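Local coordinates for protein nucleoside-diphosphate-sugar pyrophosphorylase (Vibrio cholerae, PDB 4EVW) that probably transfers a nucleotidyl group to a sugar phosphate, forming a nucleoside-diphosphate sugar, at residues W144-P149 with P165-C170; L134-G139 with I219-I224. The protein carries 1 engineered substitution. All blocks are in the same frame, centred on the assembly; numbering follows the deposited sequence.

Contact 1 (W144-P149 with P165-C170)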
ATOM      1  N   TRP A 144      12.518  -6.777   2.560  1.00 54.03           N
ATOM      2  CA  TRP A 144      11.109  -6.818   2.205  1.00 46.28           C
ATOM      3  C   TRP A 144      10.324  -7.117   3.466  1.00 41.19           C
ATOM      4  O   TRP A 144      10.901  -7.386   4.517  1.00 47.52           O
ATOM      5  CB  TRP A 144      10.818  -7.957   1.221  1.00 47.61           C
ATOM      6  CG  TRP A 144      11.674  -8.009   0.005  1.00 49.51           C
ATOM      7  CD1 TRP A 144      12.821  -8.734  -0.166  1.00 54.60           C
ATOM      8  CD2 TRP A 144      11.441  -7.326  -1.227  1.00 47.19           C
ATOM      9  NE1 TRP A 144      13.312  -8.547  -1.435  1.00 54.72           N
ATOM     10  CE2 TRP A 144      12.485  -7.686  -2.108  1.00 48.19           C
ATOM     11  CE3 TRP A 144      10.448  -6.444  -1.675  1.00 41.11           C
ATOM     12  CZ2 TRP A 144      12.565  -7.191  -3.413  1.00 45.32           C
ATOM     13  CZ3 TRP A 144      10.527  -5.953  -2.971  1.00 39.15           C
ATOM     14  CH2 TRP A 144      11.579  -6.328  -3.827  1.00 43.94           C
ATOM     15  N   SER A 145       9.003  -7.052   3.362  1.00 34.37           N
ATOM     16  CA  SER A 145       8.156  -7.441   4.475  1.00 35.60           C
ATOM     17  C   SER A 145       7.806  -8.855   4.034  1.00 32.08           C
ATOM     18  O   SER A 145       7.553  -9.098   2.854  1.00 35.30           O
ATOM     19  CB  SER A 145       6.901  -6.567   4.592  1.00 43.01           C
ATOM     20  OG  SER A 145       6.619  -5.877   3.391  1.00 53.63           O
ATOM     21  N   PHE A 146       7.827  -9.785   4.976  1.00 27.17           N
ATOM     22  CA  PHE A 146       7.576 -11.188   4.678  1.00 26.99           C
ATOM     23  C   PHE A 146       6.300 -11.737   5.288  1.00 31.21           C
ATOM     24  O   PHE A 146       5.852 -11.269   6.330  1.00 29.57           O
ATOM     25  CB  PHE A 146       8.740 -12.032   5.198  1.00 33.68           C
ATOM     26  CG  PHE A 146      10.062 -11.683   4.592  1.00 37.67           C
ATOM     27  CD1 PHE A 146      10.834 -10.640   5.098  1.00 39.78           C
ATOM     28  CD2 PHE A 146      10.533 -12.395   3.498  1.00 44.07           C
ATOM     29  CE1 PHE A 146      12.064 -10.316   4.515  1.00 45.20           C
ATOM     30  CE2 PHE A 146      11.754 -12.081   2.910  1.00 45.95           C
ATOM     31  CZ  PHE A 146      12.521 -11.041   3.419  1.00 46.84           C
ATOM     32  N   ALA A 147       5.720 -12.736   4.632  1.00 29.66           N
ATOM     33  CA  ALA A 147       4.530 -13.401   5.148  1.00 25.73           C
ATOM     34  C   ALA A 147       4.933 -14.869   5.286  1.00 28.24           C
ATOM     35  O   ALA A 147       5.481 -15.458   4.350  1.00 26.58           O
ATOM     36  CB  ALA A 147       3.360 -13.256   4.181  1.00 26.33           C
ATOM     37  N   LYS A 148       4.685 -15.445   6.457  1.00 28.03           N
ATOM     38  CA  LYS A 148       5.040 -16.836   6.716  1.00 26.29           C
ATOM     39  C   LYS A 148       3.835 -17.754   6.526  1.00 24.08           C
ATOM     40  O   LYS A 148       2.786 -17.557   7.138  1.00 26.08           O
ATOM     41  CB  LYS A 148       5.589 -16.978   8.139  1.00 25.76           C
ATOM     42  CG  LYS A 148       6.071 -18.378   8.501  1.00 29.25           C
ATOM     43  CD  LYS A 148       6.601 -18.413   9.931  1.00 37.22           C
ATOM     44  CE  LYS A 148       7.066 -19.807  10.337  1.00 44.14           C
ATOM     45  NZ  LYS A 148       7.363 -19.884  11.799  1.00 48.53           N
ATOM     46  N   PRO A 149       3.970 -18.772   5.665  1.00 27.26           N
ATOM     47  CA  PRO A 149       2.881 -19.718   5.399  1.00 30.07           C
ATOM     48  C   PRO A 149       2.718 -20.765   6.500  1.00 35.67           C
ATOM     49  O   PRO A 149       3.660 -21.046   7.244  1.00 29.95           O
ATOM     50  CB  PRO A 149       3.290 -20.335   4.064  1.00 30.51           C
ATOM     51  CG  PRO A 149       4.782 -20.396   4.187  1.00 33.12           C
ATOM     52  CD  PRO A 149       5.139 -19.053   4.812  1.00 30.14           C
ATOM     53  N   PRO A 165      13.444 -12.029   7.740  1.00 55.36           N
ATOM     54  CA  PRO A 165      13.132 -12.987   6.670  1.00 50.41           C
ATOM     55  C   PRO A 165      12.591 -14.301   7.195  1.00 45.47           C
ATOM     56  O   PRO A 165      13.248 -15.336   7.092  1.00 43.04           O
ATOM     57  CB  PRO A 165      14.474 -13.202   5.981  1.00 58.43           C
ATOM     58  CG  PRO A 165      15.209 -11.960   6.253  1.00 62.54           C
ATOM     59  CD  PRO A 165      14.869 -11.665   7.690  1.00 62.58           C
ATOM     60  N   ILE A 166      11.389 -14.263   7.742  1.00 37.73           N
ATOM     61  CA  ILE A 166      10.781 -15.458   8.287  1.00 39.55           C
ATOM     62  C   ILE A 166      10.284 -16.415   7.201  1.00 38.39           C
ATOM     63  O   ILE A 166       9.747 -17.473   7.508  1.00 34.87           O
ATOM     64  CB  ILE A 166       9.615 -15.072   9.198  1.00 42.53           C
ATOM     65  CG1 ILE A 166       8.598 -14.251   8.404  1.00 35.67           C
ATOM     66  CG2 ILE A 166      10.130 -14.230  10.363  1.00 44.25           C
ATOM     67  CD1 ILE A 166       7.377 -13.876   9.198  1.00 35.35           C
ATOM     68  N   SER A 167      10.465 -16.041   5.935  1.00 37.40           N
ATOM     69  CA  SER A 167      10.033 -16.878   4.813  1.00 33.98           C
ATOM     70  C   SER A 167      10.605 -16.291   3.535  1.00 36.08           C
ATOM     71  O   SER A 167      11.370 -15.331   3.581  1.00 37.56           O
ATOM     72  CB  SER A 167       8.507 -16.872   4.690  1.00 31.69           C
ATOM     73  OG  SER A 167       8.072 -15.699   4.015  1.00 29.81           O
ATOM     74  N   ASP A 168      10.242 -16.863   2.392  1.00 38.31           N
ATOM     75  CA  ASP A 168      10.705 -16.293   1.138  1.00 36.70           C
ATOM     76  C   ASP A 168       9.528 -15.759   0.320  1.00 29.95           C
ATOM     77  O   ASP A 168       9.619 -15.609  -0.896  1.00 30.28           O
ATOM     78  CB  ASP A 168      11.559 -17.285   0.328  1.00 45.35           C
ATOM     79  CG  ASP A 168      10.853 -18.579   0.044  1.00 63.93           C
ATOM     80  OD1 ASP A 168       9.755 -18.786   0.590  1.00 70.90           O
ATOM     81  OD2 ASP A 168      11.409 -19.394  -0.724  1.00 75.10           O
ATOM     82  N   LEU A 169       8.423 -15.469   1.006  1.00 26.44           N
ATOM     83  CA  LEU A 169       7.245 -14.880   0.369  1.00 21.57           C
ATOM     84  C   LEU A 169       7.296 -13.405   0.764  1.00 26.80           C
ATOM     85  O   LEU A 169       7.021 -13.053   1.912  1.00 28.61           O
ATOM     86  CB  LEU A 169       5.959 -15.514   0.899  1.00 22.55           C
ATOM     87  CG  LEU A 169       5.812 -17.022   0.663  1.00 29.46           C
ATOM     88  CD1 LEU A 169       4.529 -17.520   1.289  1.00 30.82           C
ATOM     89  CD2 LEU A 169       5.828 -17.306  -0.829  1.00 32.34           C
ATOM     90  N   CYS A 170       7.646 -12.551  -0.192  1.00 24.92           N
ATOM     91  CA  CYS A 170       7.782 -11.119   0.062  1.00 23.28           C
ATOM     92  C   CYS A 170       6.602 -10.296  -0.422  1.00 22.97           C
ATOM     93  O   CYS A 170       6.079 -10.521  -1.514  1.00 22.34           O
ATOM     94  CB  CYS A 170       9.053 -10.609  -0.608  1.00 28.16           C
ATOM     95  SG  CYS A 170      10.467 -11.693  -0.319  1.00 44.60           S
TER
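The Phe146 ring is covered on one face by Pro165. Pro165 CA sits over the centre of the Phe146 ring, 3.6 Å from the centroid and 13° off the normal, a CH-pi contact. The proline ring continues toward the far end of the phenyl group, with Pro165 CB near Phe146 CZ. On the opposite face lies Trp144 CB, offset toward the rim. Ser167 O and Cys170 SG approach the Phe146 ring obliquely. The thiol serves two rings: Cys170 SG is 3.5 Å from Phe146 CE2 and also meets the five-membered ring of Trp144 obliquely, both as sulfur-aromatic contacts. With CG opposite its own carbonyl carbon (chi1 -60°), the Phe146 ring lies between Pro165 and the thiol. The indole of Trp144 has further partners in Phe137, edge-to-face, and in Gly140 O, which accepts a hydrogen bond from NE1.

Strand 146-149 pairs in antiparallel fashion with strand 157-161, and this small two-stranded sheet meets strand 169-172 of the main mixed sheet. A single bridge, Phe146 with Cys170, joins the two backbones. Ala147 N donates to Leu169 O at 3.0 Å.

Ser167 makes the second polar link. Ser167 OG donates to Ala147 O at 2.6 Å, coming from above the carbonyl plane. Ser167 OG also accepts from Leu169 N at 3.0 Å, which makes an ST turn. These two bonds fix the hydroxyl. Beyond it, Lys148 CB lies 3.7 Å from Ile166 CD1, while the extended lysine chain leads its amine away. Pro149 crosses Leu169 obliquely, with Pro149 CD 3.9 Å from Leu169 CD1.

Contact 2 (L134-G139 with I219-I224); sequences LEVFQG and IHYHLI
Leu134, Glu135 and Val136 bridge Tyr221, His222 and Leu223 in parallel register. The pair lies in the main mixed sheet, where strand 219-223 runs beside strand 132-138. The two short segments are twisted by 43°.

Four backbone hydrogen bonds alternate between the strands. Leu134 N donates to His220 O, and His222 N to Leu134 O. Val136 N reaches His222 O at 2.8 Å. Ile224 N closes the series on Val136 O, also at 2.8 Å.

The apolar contacts divide between the two faces. On the face of Leu134, Val136 and Tyr221, Leu134 CD1 meets Ile219 CG2 at 3.8 Å. Val136 and Tyr221 cross at about a right angle, with Val136 CG2 3.7 Å from Tyr221 CD1. Helix 208-214 packs on this side through Tyr209, which touches Leu134 and Ile219. On the face of Glu135 and His222, the aliphatic part of Glu135 lies against Ile224, with Glu135 CG 3.8 Å from Ile224 CG2. The glutamate chain is extended, with CG opposite the backbone N (chi1 -176°), and this carries the carboxylate past Ile224 at a slant.

The buried carboxylate is held from outside the pair. Arg118 forms a salt bridge with OE2, and Thr172 hydrogen-bonds OE1. These partners probably favour the charged form.

Water joins the segments at two places. One water donates to Glu135 OE2 and is also bonded, at a long 3.3 Å, to His222 ND1. The other accepts from Gln138 N at 2.7 Å and donates to Ile224 O at 2.8 Å.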
ATOM      1  N   LEU A 134      -2.389 -10.765   1.889  1.00 16.35           N
ATOM      2  CA  LEU A 134      -1.201 -10.041   1.470  1.00 21.56           C
ATOM      3  C   LEU A 134      -0.783 -10.615   0.138  1.00 22.15           C
ATOM      4  O   LEU A 134      -0.666 -11.830  -0.008  1.00 19.58           O
ATOM      5  CB  LEU A 134      -0.046 -10.249   2.461  1.00 21.70           C
ATOM      6  CG  LEU A 134      -0.196  -9.727   3.888  1.00 26.65           C
ATOM      7  CD1 LEU A 134      -0.815 -10.799   4.782  1.00 24.79           C
ATOM      8  CD2 LEU A 134       1.185  -9.329   4.408  1.00 26.65           C
ATOM      9  N   GLU A 135      -0.570  -9.748  -0.839  1.00 22.57           N
ATOM     10  CA  GLU A 135      -0.121 -10.206  -2.142  1.00 20.36           C
ATOM     11  C   GLU A 135       1.381 -10.397  -1.994  1.00 18.60           C
ATOM     12  O   GLU A 135       2.071  -9.529  -1.452  1.00 21.22           O
ATOM     13  CB  GLU A 135      -0.417  -9.150  -3.192  1.00 22.39           C
ATOM     14  CG  GLU A 135      -0.085  -9.564  -4.604  1.00 26.94           C
ATOM     15  CD  GLU A 135      -0.396  -8.458  -5.579  1.00 25.58           C
ATOM     16  OE1 GLU A 135       0.343  -7.452  -5.583  1.00 27.82           O
ATOM     17  OE2 GLU A 135      -1.392  -8.587  -6.323  1.00 28.47           O
ATOM     18  N   VAL A 136       1.891 -11.530  -2.457  1.00 19.26           N
ATOM     19  CA  VAL A 136       3.315 -11.807  -2.322  1.00 20.63           C
ATOM     20  C   VAL A 136       3.952 -12.348  -3.598  1.00 17.93           C
ATOM     21  O   VAL A 136       3.259 -12.791  -4.514  1.00 21.74           O
ATOM     22  CB  VAL A 136       3.572 -12.839  -1.183  1.00 19.87           C
ATOM     23  CG1 VAL A 136       3.126 -12.266   0.159  1.00 22.88           C
ATOM     24  CG2 VAL A 136       2.825 -14.149  -1.474  1.00 17.18           C
ATOM     25  N   PHE A 137       5.280 -12.283  -3.657  1.00 19.82           N
ATOM     26  CA  PHE A 137       6.023 -12.826  -4.784  1.00 23.58           C
ATOM     27  C   PHE A 137       7.250 -13.522  -4.206  1.00 25.18           C
ATOM     28  O   PHE A 137       7.618 -13.303  -3.048  1.00 22.90           O
ATOM     29  CB  PHE A 137       6.442 -11.735  -5.789  1.00 24.06           C
ATOM     30  CG  PHE A 137       7.536 -10.834  -5.299  1.00 23.49           C
ATOM     31  CD1 PHE A 137       7.274  -9.840  -4.364  1.00 27.01           C
ATOM     32  CD2 PHE A 137       8.833 -10.978  -5.778  1.00 31.13           C
ATOM     33  CE1 PHE A 137       8.283  -9.003  -3.915  1.00 27.12           C
ATOM     34  CE2 PHE A 137       9.853 -10.144  -5.333  1.00 31.90           C
ATOM     35  CZ  PHE A 137       9.577  -9.155  -4.399  1.00 25.71           C
ATOM     36  N   GLN A 138       7.868 -14.377  -5.011  1.00 23.45           N
ATOM     37  CA  GLN A 138       9.046 -15.119  -4.579  1.00 29.14           C
ATOM     38  C   GLN A 138      10.220 -14.157  -4.739  1.00 34.40           C
ATOM     39  O   GLN A 138      10.767 -14.017  -5.830  1.00 32.56           O
ATOM     40  CB  GLN A 138       9.224 -16.342  -5.480  1.00 29.59           C
ATOM     41  CG  GLN A 138       9.949 -17.502  -4.827  1.00 39.06           C
ATOM     42  CD  GLN A 138       9.050 -18.314  -3.912  1.00 40.74           C
ATOM     43  OE1 GLN A 138       8.153 -19.023  -4.370  1.00 32.89           O
ATOM     44  NE2 GLN A 138       9.285 -18.209  -2.609  1.00 35.99           N
ATOM     45  N   GLY A 139      10.612 -13.499  -3.652  1.00 48.31           N
ATOM     46  CA  GLY A 139      11.674 -12.509  -3.750  1.00 56.84           C
ATOM     47  C   GLY A 139      13.060 -12.756  -3.194  1.00 62.98           C
ATOM     48  O   GLY A 139      13.267 -13.570  -2.293  1.00 65.45           O
ATOM     49  N   ILE A 219      -6.368 -14.826   7.779  1.00 22.27           N
ATOM     50  CA  ILE A 219      -5.484 -14.088   6.882  1.00 21.75           C
ATOM     51  C   ILE A 219      -4.735 -14.997   5.911  1.00 21.96           C
ATOM     52  O   ILE A 219      -4.142 -15.999   6.308  1.00 21.19           O
ATOM     53  CB  ILE A 219      -4.457 -13.263   7.697  1.00 20.54           C
ATOM     54  CG1 ILE A 219      -5.192 -12.353   8.695  1.00 22.19           C
ATOM     55  CG2 ILE A 219      -3.569 -12.456   6.756  1.00 20.64           C
ATOM     56  CD1 ILE A 219      -6.189 -11.377   8.057  1.00 23.87           C
ATOM     57  N   HIS A 220      -4.759 -14.639   4.630  1.00 19.39           N
ATOM     58  CA  HIS A 220      -4.090 -15.439   3.611  1.00 20.12           C
ATOM     59  C   HIS A 220      -3.095 -14.648   2.790  1.00 21.38           C
ATOM     60  O   HIS A 220      -2.927 -13.445   2.971  1.00 21.48           O
ATOM     61  CB  HIS A 220      -5.126 -16.036   2.655  1.00 22.00           C
ATOM     62  CG  HIS A 220      -5.955 -17.121   3.265  1.00 22.52           C
ATOM     63  ND1 HIS A 220      -5.874 -18.434   2.856  1.00 22.45           N
ATOM     64  CD2 HIS A 220      -6.865 -17.094   4.267  1.00 29.44           C
ATOM     65  CE1 HIS A 220      -6.697 -19.171   3.579  1.00 26.08           C
ATOM     66  NE2 HIS A 220      -7.310 -18.382   4.444  1.00 26.86           N
ATOM     67  N   TYR A 221      -2.407 -15.344   1.895  1.00 23.91           N
ATOM     68  CA  TYR A 221      -1.496 -14.673   0.990  1.00 20.82           C
ATOM     69  C   TYR A 221      -1.956 -15.054  -0.392  1.00 20.72           C
ATOM     70  O   TYR A 221      -2.721 -16.009  -0.566  1.00 23.77           O
ATOM     71  CB  TYR A 221      -0.029 -15.097   1.200  1.00 19.80           C
ATOM     72  CG  TYR A 221       0.335 -16.526   0.816  1.00 21.42           C
ATOM     73  CD1 TYR A 221       0.559 -16.890  -0.514  1.00 21.32           C
ATOM     74  CD2 TYR A 221       0.498 -17.502   1.798  1.00 19.67           C
ATOM     75  CE1 TYR A 221       0.950 -18.195  -0.852  1.00 28.35           C
ATOM     76  CE2 TYR A 221       0.887 -18.806   1.473  1.00 23.19           C
ATOM     77  CZ  TYR A 221       1.109 -19.144   0.149  1.00 24.77           C
ATOM     78  OH  TYR A 221       1.501 -20.426  -0.164  1.00 27.54           O
ATOM     79  N   HIS A 222      -1.532 -14.272  -1.371  1.00 22.06           N
ATOM     80  CA  HIS A 222      -1.844 -14.564  -2.755  1.00 21.65           C
ATOM     81  C   HIS A 222      -0.541 -14.380  -3.503  1.00 20.03           C
ATOM     82  O   HIS A 222      -0.002 -13.275  -3.577  1.00 21.37           O
ATOM     83  CB  HIS A 222      -2.893 -13.632  -3.337  1.00 21.02           C
ATOM     84  CG  HIS A 222      -3.195 -13.929  -4.772  1.00 25.22           C
ATOM     85  ND1 HIS A 222      -2.933 -13.041  -5.790  1.00 29.52           N
ATOM     86  CD2 HIS A 222      -3.664 -15.055  -5.363  1.00 26.64           C
ATOM     87  CE1 HIS A 222      -3.224 -13.606  -6.951  1.00 27.53           C
ATOM     88  NE2 HIS A 222      -3.667 -14.826  -6.717  1.00 32.03           N
ATOM     89  N   LEU A 223      -0.036 -15.477  -4.048  1.00 18.85           N
ATOM     90  CA  LEU A 223       1.230 -15.472  -4.765  1.00 19.59           C
ATOM     91  C   LEU A 223       1.122 -15.058  -6.226  1.00 23.99           C
ATOM     92  O   LEU A 223       0.319 -15.613  -6.975  1.00 22.84           O
ATOM     93  CB  LEU A 223       1.852 -16.869  -4.691  1.00 20.25           C
ATOM     94  CG  LEU A 223       3.174 -17.069  -5.434  1.00 23.19           C
ATOM     95  CD1 LEU A 223       4.266 -16.248  -4.762  1.00 24.95           C
ATOM     96  CD2 LEU A 223       3.542 -18.546  -5.433  1.00 25.66           C
ATOM     97  N   ILE A 224       1.919 -14.074  -6.631  1.00 19.95           N
ATOM     98  CA  ILE A 224       1.920 -13.660  -8.029  1.00 22.70           C
ATOM     99  C   ILE A 224       3.324 -13.887  -8.566  1.00 19.37           C
ATOM    100  O   ILE A 224       4.267 -14.091  -7.795  1.00 20.34           O
ATOM    101  CB  ILE A 224       1.530 -12.168  -8.236  1.00 24.21           C
ATOM    102  CG1 ILE A 224       2.587 -11.241  -7.632  1.00 23.68           C
ATOM    103  CG2 ILE A 224       0.153 -11.902  -7.639  1.00 21.56           C
ATOM    104  CD1 ILE A 224       2.389  -9.780  -8.009  1.00 27.35           C
TER
HETATM  105  O   HOH W   1      -3.549  -9.851  -5.479  1.00 25.14           O
HETATM  106  O   HOH W   2       6.883 -14.976  -7.444  1.00 29.84           O

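How the contacts relate
The centres of contact 1 and contact 2 lie about 9 Å apart, on the same side of the chain's centre. In sequence the order is 134-139, 144-149, 165-170, 219-224, so both halves of contact 1 fall between those of contact 2. The shared element is the main mixed sheet: strand 132-138 has strand 219-223 on one side, parallel, and strand 169-172 as an antiparallel neighbour. Phe137 N and Cys170 O, 2.9 Å apart, probably form a hydrogen bond between them. Contact 1 joins the small sheet of strands 146-149 and 157-161 to strand 169-172, and contact 2 pairs the next strand, 132-138, with strand 219-223.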